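Local coordinates for protein xyloglucan-specific endo-beta-1,4-glucanase BoGH5A (Bacteroides ovatus, PDB 3ZMR) that hydrolyses internal beta-1,4-glucosidic linkages of the xyloglucan backbone, with retention of the beta configuration, to release xyloglucan oligosaccharides, at residues A[187-201]-A[239-251]. Sequence-based numbering, arbitrary orientation. Where two conformers were deposited one is given.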
loop_
_atom_site.group_PDB
_atom_site.type_symbol
_atom_site.label_atom_id
_atom_site.label_comp_id
_atom_site.label_asym_id
_atom_site.label_seq_id
_atom_site.Cartn_x
_atom_site.Cartn_y
_atom_site.Cartn_z
ATOM N N TYR A 187 3.277 -8.912 -21.191
ATOM C CA TYR A 187 2.698 -7.780 -20.440
ATOM C C TYR A 187 3.237 -6.429 -20.919
ATOM O O TYR A 187 3.335 -5.465 -20.134
ATOM C CB TYR A 187 2.937 -7.919 -18.941
ATOM C CG TYR A 187 2.599 -9.267 -18.405
ATOM C CD1 TYR A 187 1.291 -9.751 -18.467
ATOM C CD2 TYR A 187 3.585 -10.104 -17.870
ATOM C CE1 TYR A 187 0.974 -11.006 -17.958
ATOM C CE2 TYR A 187 3.271 -11.365 -17.369
ATOM C CZ TYR A 187 1.959 -11.811 -17.423
ATOM O OH TYR A 187 1.629 -13.065 -16.926
ATOM N N LYS A 188 3.607 -6.360 -22.198
ATOM C CA LYS A 188 4.103 -5.138 -22.791
ATOM C C LYS A 188 2.974 -4.161 -23.029
ATOM O O LYS A 188 2.037 -4.447 -23.752
ATOM C CB LYS A 188 4.869 -5.404 -24.095
ATOM C CG LYS A 188 5.398 -4.139 -24.770
ATOM C CD LYS A 188 6.569 -3.505 -24.052
ATOM C CE LYS A 188 7.153 -2.351 -24.864
ATOM N NZ LYS A 188 8.405 -1.825 -24.251
ATOM N N ILE A 189 3.104 -2.994 -22.412
ATOM C CA ILE A 189 2.081 -1.940 -22.455
ATOM C C ILE A 189 2.268 -1.044 -23.671
ATOM O O ILE A 189 3.397 -0.612 -23.957
ATOM C CB ILE A 189 2.119 -1.092 -21.155
ATOM C CG1 ILE A 189 1.859 -1.990 -19.943
ATOM C CG2 ILE A 189 1.064 0.011 -21.193
ATOM C CD1 ILE A 189 2.305 -1.384 -18.637
ATOM N N LYS A 190 1.170 -0.780 -24.383
ATOM C CA LYS A 190 1.186 0.154 -25.500
ATOM C C LYS A 190 1.762 1.519 -25.122
ATOM O O LYS A 190 1.315 2.146 -24.143
ATOM C CB LYS A 190 -0.224 0.386 -26.058
ATOM C CG LYS A 190 -0.793 -0.830 -26.778
ATOM C CD LYS A 190 -2.258 -0.668 -27.244
ATOM C CE LYS A 190 -2.722 -1.926 -27.967
ATOM N NZ LYS A 190 -4.133 -1.861 -28.448
ATOM N N SER A 191 2.708 2.015 -25.912
ATOM C CA SER A 191 3.320 3.316 -25.636
ATOM C C SER A 191 2.272 4.426 -25.678
ATOM O O SER A 191 2.347 5.403 -24.903
ATOM C CB SER A 191 4.462 3.629 -26.617
ATOM O OG SER A 191 3.994 3.696 -27.950
ATOM N N ALA A 192 1.285 4.288 -26.569
ATOM C CA ALA A 192 0.249 5.310 -26.709
ATOM C C ALA A 192 -0.604 5.461 -25.434
ATOM O O ALA A 192 -1.049 6.560 -25.086
ATOM C CB ALA A 192 -0.647 4.941 -27.862
ATOM N N TRP A 193 -0.801 4.357 -24.725
ATOM C CA TRP A 193 -1.517 4.406 -23.444
ATOM C C TRP A 193 -0.654 5.066 -22.373
ATOM O O TRP A 193 -1.089 5.948 -21.622
ATOM C CB TRP A 193 -1.882 3.006 -22.990
ATOM C CG TRP A 193 -2.602 2.987 -21.685
ATOM C CD1 TRP A 193 -2.156 2.441 -20.520
ATOM C CD2 TRP A 193 -3.904 3.545 -21.382
ATOM N NE1 TRP A 193 -3.083 2.627 -19.517
ATOM C CE2 TRP A 193 -4.172 3.273 -20.016
ATOM C CE3 TRP A 193 -4.882 4.213 -22.133
ATOM C CZ2 TRP A 193 -5.359 3.650 -19.400
ATOM C CZ3 TRP A 193 -6.062 4.579 -21.528
ATOM C CH2 TRP A 193 -6.294 4.309 -20.180
ATOM N N MET A 194 0.610 4.659 -22.307
ATOM C CA MET A 194 1.556 5.269 -21.357
ATOM C C MET A 194 1.636 6.773 -21.594
ATOM O O MET A 194 1.734 7.574 -20.649
ATOM C CB MET A 194 2.949 4.655 -21.504
ATOM C CG MET A 194 3.019 3.187 -21.150
ATOM S SD MET A 194 2.489 2.842 -19.464
ATOM C CE MET A 194 3.580 3.871 -18.498
ATOM N N ASP A 195 1.587 7.184 -22.860
ATOM C CA ASP A 195 1.622 8.604 -23.176
ATOM C C ASP A 195 0.433 9.347 -22.547
ATOM O O ASP A 195 0.554 10.480 -22.106
ATOM C CB ASP A 195 1.558 8.863 -24.691
ATOM C CG ASP A 195 2.794 8.393 -25.469
ATOM O OD1 ASP A 195 3.853 8.116 -24.871
ATOM O OD2 ASP A 195 2.685 8.347 -26.725
ATOM N N LYS A 196 -0.753 8.735 -22.603
ATOM C CA LYS A 196 -1.974 9.367 -22.053
ATOM C C LYS A 196 -1.874 9.504 -20.528
ATOM O O LYS A 196 -2.187 10.521 -19.946
ATOM C CB LYS A 196 -3.227 8.546 -22.426
ATOM C CG LYS A 196 -3.636 8.680 -23.887
ATOM C CD LYS A 196 -4.721 7.693 -24.263
ATOM C CE LYS A 196 -6.095 8.136 -23.796
ATOM N NZ LYS A 196 -7.129 7.237 -24.416
ATOM N N VAL A 197 -1.445 8.422 -19.890
ATOM C CA VAL A 197 -1.224 8.444 -18.445
ATOM C C VAL A 197 -0.199 9.559 -18.082
ATOM O O VAL A 197 -0.405 10.390 -17.184
ATOM C CB VAL A 197 -0.781 7.066 -17.914
ATOM C CG1 VAL A 197 -0.553 7.163 -16.406
ATOM C CG2 VAL A 197 -1.818 5.987 -18.244
ATOM N N GLU A 198 0.925 9.554 -18.783
ATOM C CA GLU A 198 1.957 10.563 -18.527
ATOM C C GLU A 198 1.443 11.994 -18.722
ATOM O O GLU A 198 1.807 12.894 -17.973
ATOM C CB GLU A 198 3.190 10.292 -19.411
ATOM C CG GLU A 198 4.318 11.275 -19.116
ATOM C CD GLU A 198 5.613 11.050 -19.855
ATOM O OE1 GLU A 198 5.597 10.319 -20.848
ATOM O OE2 GLU A 198 6.619 11.710 -19.468
ATOM N N ALA A 199 0.616 12.216 -19.755
ATOM C CA ALA A 199 0.111 13.569 -20.008
ATOM C C ALA A 199 -0.732 14.072 -18.804
ATOM O O ALA A 199 -0.673 15.238 -18.410
ATOM C CB ALA A 199 -0.711 13.609 -21.280
ATOM N N ALA A 200 -1.500 13.161 -18.213
ATOM C CA ALA A 200 -2.327 13.517 -17.049
ATOM C C ALA A 200 -1.453 13.782 -15.822
ATOM O O ALA A 200 -1.668 14.731 -15.078
ATOM C CB ALA A 200 -3.337 12.422 -16.761
ATOM N N VAL A 201 -0.444 12.942 -15.626
ATOM C CA VAL A 201 0.498 13.137 -14.526
ATOM C C VAL A 201 1.204 14.505 -14.659
ATOM O O VAL A 201 1.285 15.271 -13.705
ATOM C CB VAL A 201 1.522 11.993 -14.470
ATOM C CG1 VAL A 201 2.686 12.352 -13.546
ATOM C CG2 VAL A 201 0.837 10.696 -14.049
ATOM N N ALA A 239 7.002 -7.092 -14.224
ATOM C CA ALA A 239 7.088 -6.721 -15.640
ATOM C C ALA A 239 6.352 -5.416 -15.901
ATOM O O ALA A 239 6.816 -4.565 -16.662
ATOM C CB ALA A 239 6.538 -7.818 -16.527
ATOM N N MET A 240 5.220 -5.246 -15.225
ATOM C CA MET A 240 4.409 -4.053 -15.386
ATOM C C MET A 240 5.076 -2.863 -14.724
ATOM O O MET A 240 5.276 -1.803 -15.351
ATOM C CB MET A 240 2.986 -4.284 -14.844
ATOM C CG MET A 240 2.202 -5.336 -15.642
ATOM S SD MET A 240 0.564 -5.611 -14.962
ATOM C CE MET A 240 -0.268 -4.119 -15.472
ATOM N N TRP A 241 5.488 -3.036 -13.462
ATOM C CA TRP A 241 6.141 -1.919 -12.759
ATOM C C TRP A 241 7.484 -1.493 -13.352
ATOM O O TRP A 241 7.850 -0.318 -13.281
ATOM C CB TRP A 241 6.290 -2.160 -11.247
ATOM C CG TRP A 241 5.093 -1.630 -10.510
ATOM C CD1 TRP A 241 4.117 -2.356 -9.874
ATOM C CD2 TRP A 241 4.722 -0.255 -10.376
ATOM N NE1 TRP A 241 3.143 -1.513 -9.387
ATOM C CE2 TRP A 241 3.476 -0.220 -9.688
ATOM C CE3 TRP A 241 5.272 0.949 -10.833
ATOM C CZ2 TRP A 241 2.810 0.977 -9.406
ATOM C CZ3 TRP A 241 4.622 2.131 -10.517
ATOM C CH2 TRP A 241 3.404 2.134 -9.837
ATOM N N LYS A 242 8.206 -2.436 -13.966
ATOM C CA LYS A 242 9.452 -2.061 -14.613
ATOM C C LYS A 242 9.197 -1.004 -15.707
ATOM O O LYS A 242 9.904 0.009 -15.842
ATOM C CB LYS A 242 10.191 -3.281 -15.146
ATOM C CG LYS A 242 11.537 -2.935 -15.749
ATOM C CD LYS A 242 12.285 -4.207 -16.162
ATOM C CE LYS A 242 13.610 -3.815 -16.793
ATOM N NZ LYS A 242 14.370 -4.968 -17.331
ATOM N N GLN A 243 8.156 -1.251 -16.505
ATOM C CA GLN A 243 7.791 -0.327 -17.559
ATOM C C GLN A 243 7.358 1.034 -17.051
ATOM O O GLN A 243 7.752 2.092 -17.564
ATOM C CB GLN A 243 6.664 -0.890 -18.410
ATOM C CG GLN A 243 7.104 -2.107 -19.215
ATOM C CD GLN A 243 5.921 -2.779 -19.852
ATOM O OE1 GLN A 243 5.443 -2.362 -20.916
ATOM N NE2 GLN A 243 5.424 -3.801 -19.193
ATOM N N ILE A 244 6.480 0.997 -16.054
ATOM C CA ILE A 244 5.948 2.250 -15.509
ATOM C C ILE A 244 7.074 3.063 -14.827
ATOM O O ILE A 244 7.231 4.282 -15.051
ATOM C CB ILE A 244 4.831 1.966 -14.499
ATOM C CG1 ILE A 244 3.666 1.196 -15.156
ATOM C CG2 ILE A 244 4.346 3.267 -13.854
ATOM C CD1 ILE A 244 2.847 0.425 -14.143
ATOM N N ALA A 245 7.884 2.360 -14.021
ATOM C CA ALA A 245 9.015 3.009 -13.349
ATOM C C ALA A 245 9.979 3.633 -14.337
ATOM O O ALA A 245 10.447 4.753 -14.138
ATOM C CB ALA A 245 9.729 2.003 -12.460
ATOM N N LEU A 246 10.280 2.924 -15.427
ATOM C CA LEU A 246 11.188 3.491 -16.443
ATOM C C LEU A 246 10.588 4.696 -17.133
ATOM O O LEU A 246 11.283 5.688 -17.395
ATOM C CB LEU A 246 11.619 2.427 -17.454
ATOM C CG LEU A 246 12.638 1.378 -16.932
ATOM C CD1 LEU A 246 12.843 0.252 -17.929
ATOM C CD2 LEU A 246 13.962 2.037 -16.576
ATOM N N ARG A 247 9.294 4.642 -17.423
ATOM C CA ARG A 247 8.668 5.798 -18.099
ATOM C C ARG A 247 8.735 7.062 -17.213
ATOM O O ARG A 247 8.964 8.166 -17.712
ATOM C CB ARG A 247 7.211 5.498 -18.503
ATOM C CG ARG A 247 6.432 6.713 -19.001
ATOM C CD ARG A 247 6.978 7.280 -20.286
ATOM N NE ARG A 247 6.629 6.471 -21.445
ATOM C CZ ARG A 247 5.750 6.823 -22.400
ATOM N NH1 ARG A 247 5.067 7.945 -22.333
ATOM N NH2 ARG A 247 5.544 5.999 -23.422
ATOM N N PHE A 248 8.495 6.879 -15.902
ATOM C CA PHE A 248 8.374 7.988 -14.978
ATOM C C PHE A 248 9.630 8.293 -14.132
ATOM O O PHE A 248 9.607 9.102 -13.201
ATOM C CB PHE A 248 7.150 7.773 -14.084
ATOM C CG PHE A 248 5.834 7.943 -14.796
ATOM C CD1 PHE A 248 5.327 9.218 -15.036
ATOM C CD2 PHE A 248 5.106 6.841 -15.217
ATOM C CE1 PHE A 248 4.149 9.365 -15.708
ATOM C CE2 PHE A 248 3.918 6.983 -15.898
ATOM C CZ PHE A 248 3.428 8.240 -16.127
ATOM N N ARG A 249 10.754 7.677 -14.508
ATOM C CA ARG A 249 11.961 7.704 -13.685
ATOM C C ARG A 249 12.500 9.117 -13.440
ATOM O O ARG A 249 13.080 9.373 -12.386
ATOM C CB ARG A 249 13.058 6.846 -14.370
ATOM C CG ARG A 249 14.353 6.754 -13.545
ATOM C CD ARG A 249 15.258 5.635 -13.991
ATOM N NE ARG A 249 15.585 5.700 -15.412
ATOM C CZ ARG A 249 16.305 4.797 -16.064
ATOM N NH1 ARG A 249 16.769 3.701 -15.462
ATOM N NH2 ARG A 249 16.522 4.980 -17.359
ATOM N N ASP A 250 12.362 10.018 -14.420
ATOM C CA ASP A 250 12.972 11.361 -14.308
ATOM C C ASP A 250 12.097 12.405 -13.641
ATOM O O ASP A 250 12.493 13.553 -13.554
ATOM C CB ASP A 250 13.480 11.856 -15.661
ATOM C CG ASP A 250 14.593 10.991 -16.233
ATOM O OD1 ASP A 250 15.274 10.240 -15.491
ATOM O OD2 ASP A 250 14.813 11.071 -17.460
ATOM N N TYR A 251 10.918 12.024 -13.153
ATOM C CA TYR A 251 10.059 12.963 -12.419
ATOM C C TYR A 251 10.551 13.172 -10.991
ATOM O O TYR A 251 11.138 12.268 -10.380
ATOM C CB TYR A 251 8.580 12.516 -12.433
ATOM C CG TYR A 251 7.934 12.704 -13.809
ATOM C CD1 TYR A 251 8.096 11.773 -14.815
ATOM C CD2 TYR A 251 7.273 13.872 -14.114
ATOM C CE1 TYR A 251 7.555 11.977 -16.084
ATOM C CE2 TYR A 251 6.712 14.093 -15.345
ATOM C CZ TYR A 251 6.860 13.155 -16.340
ATOM O OH TYR A 251 6.285 13.446 -17.572
HETATM O O HOH W 1 6.191 -0.473 -22.484
#
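Phe248 fits as a knob among Met194, Val197, Glu198 and Val201, where two neighbouring outer helices of the TIM barrel meet; their segments 191-201 and 239-248 cross at -51°. Its CZ lies 3.6 Å from Glu198 CA, and its CE1 meets Val201 CB. Strand 210-214 closes the inner side, with Ile213 touching Val201, Ile244 and Phe248. In the conformer given, Met194 bends at chi2 and chi3, which brings CE to Ile244 and Phe248.

Further out, Met194 CB lies over one face of the Arg247 guanidinium. At the edge of that group, NH1 donates to Glu198 OE1 and to the anti lone pair of Asp195 OD1, each at 2.8 Å; NH2 also reaches OD1. With an alanine in place of Arg247, Asp195 and Glu198 would probably lose their shared positive partner, and Met194 CB its cover. Glu198 stretches out with CG anti to the backbone N (chi1 -177°), and its OE2 accepts from Tyr251 OH at 2.6 Å.

At the other end, Gln243 reads the backbone of 187-189 with its amide. NE2 donates to Tyr187 O and to Ala239 O of its own helix. OE1 accepts from Ile189 N at 2.8 Å, nearly straight at 175°, and also takes a water that donates to Ile189 O.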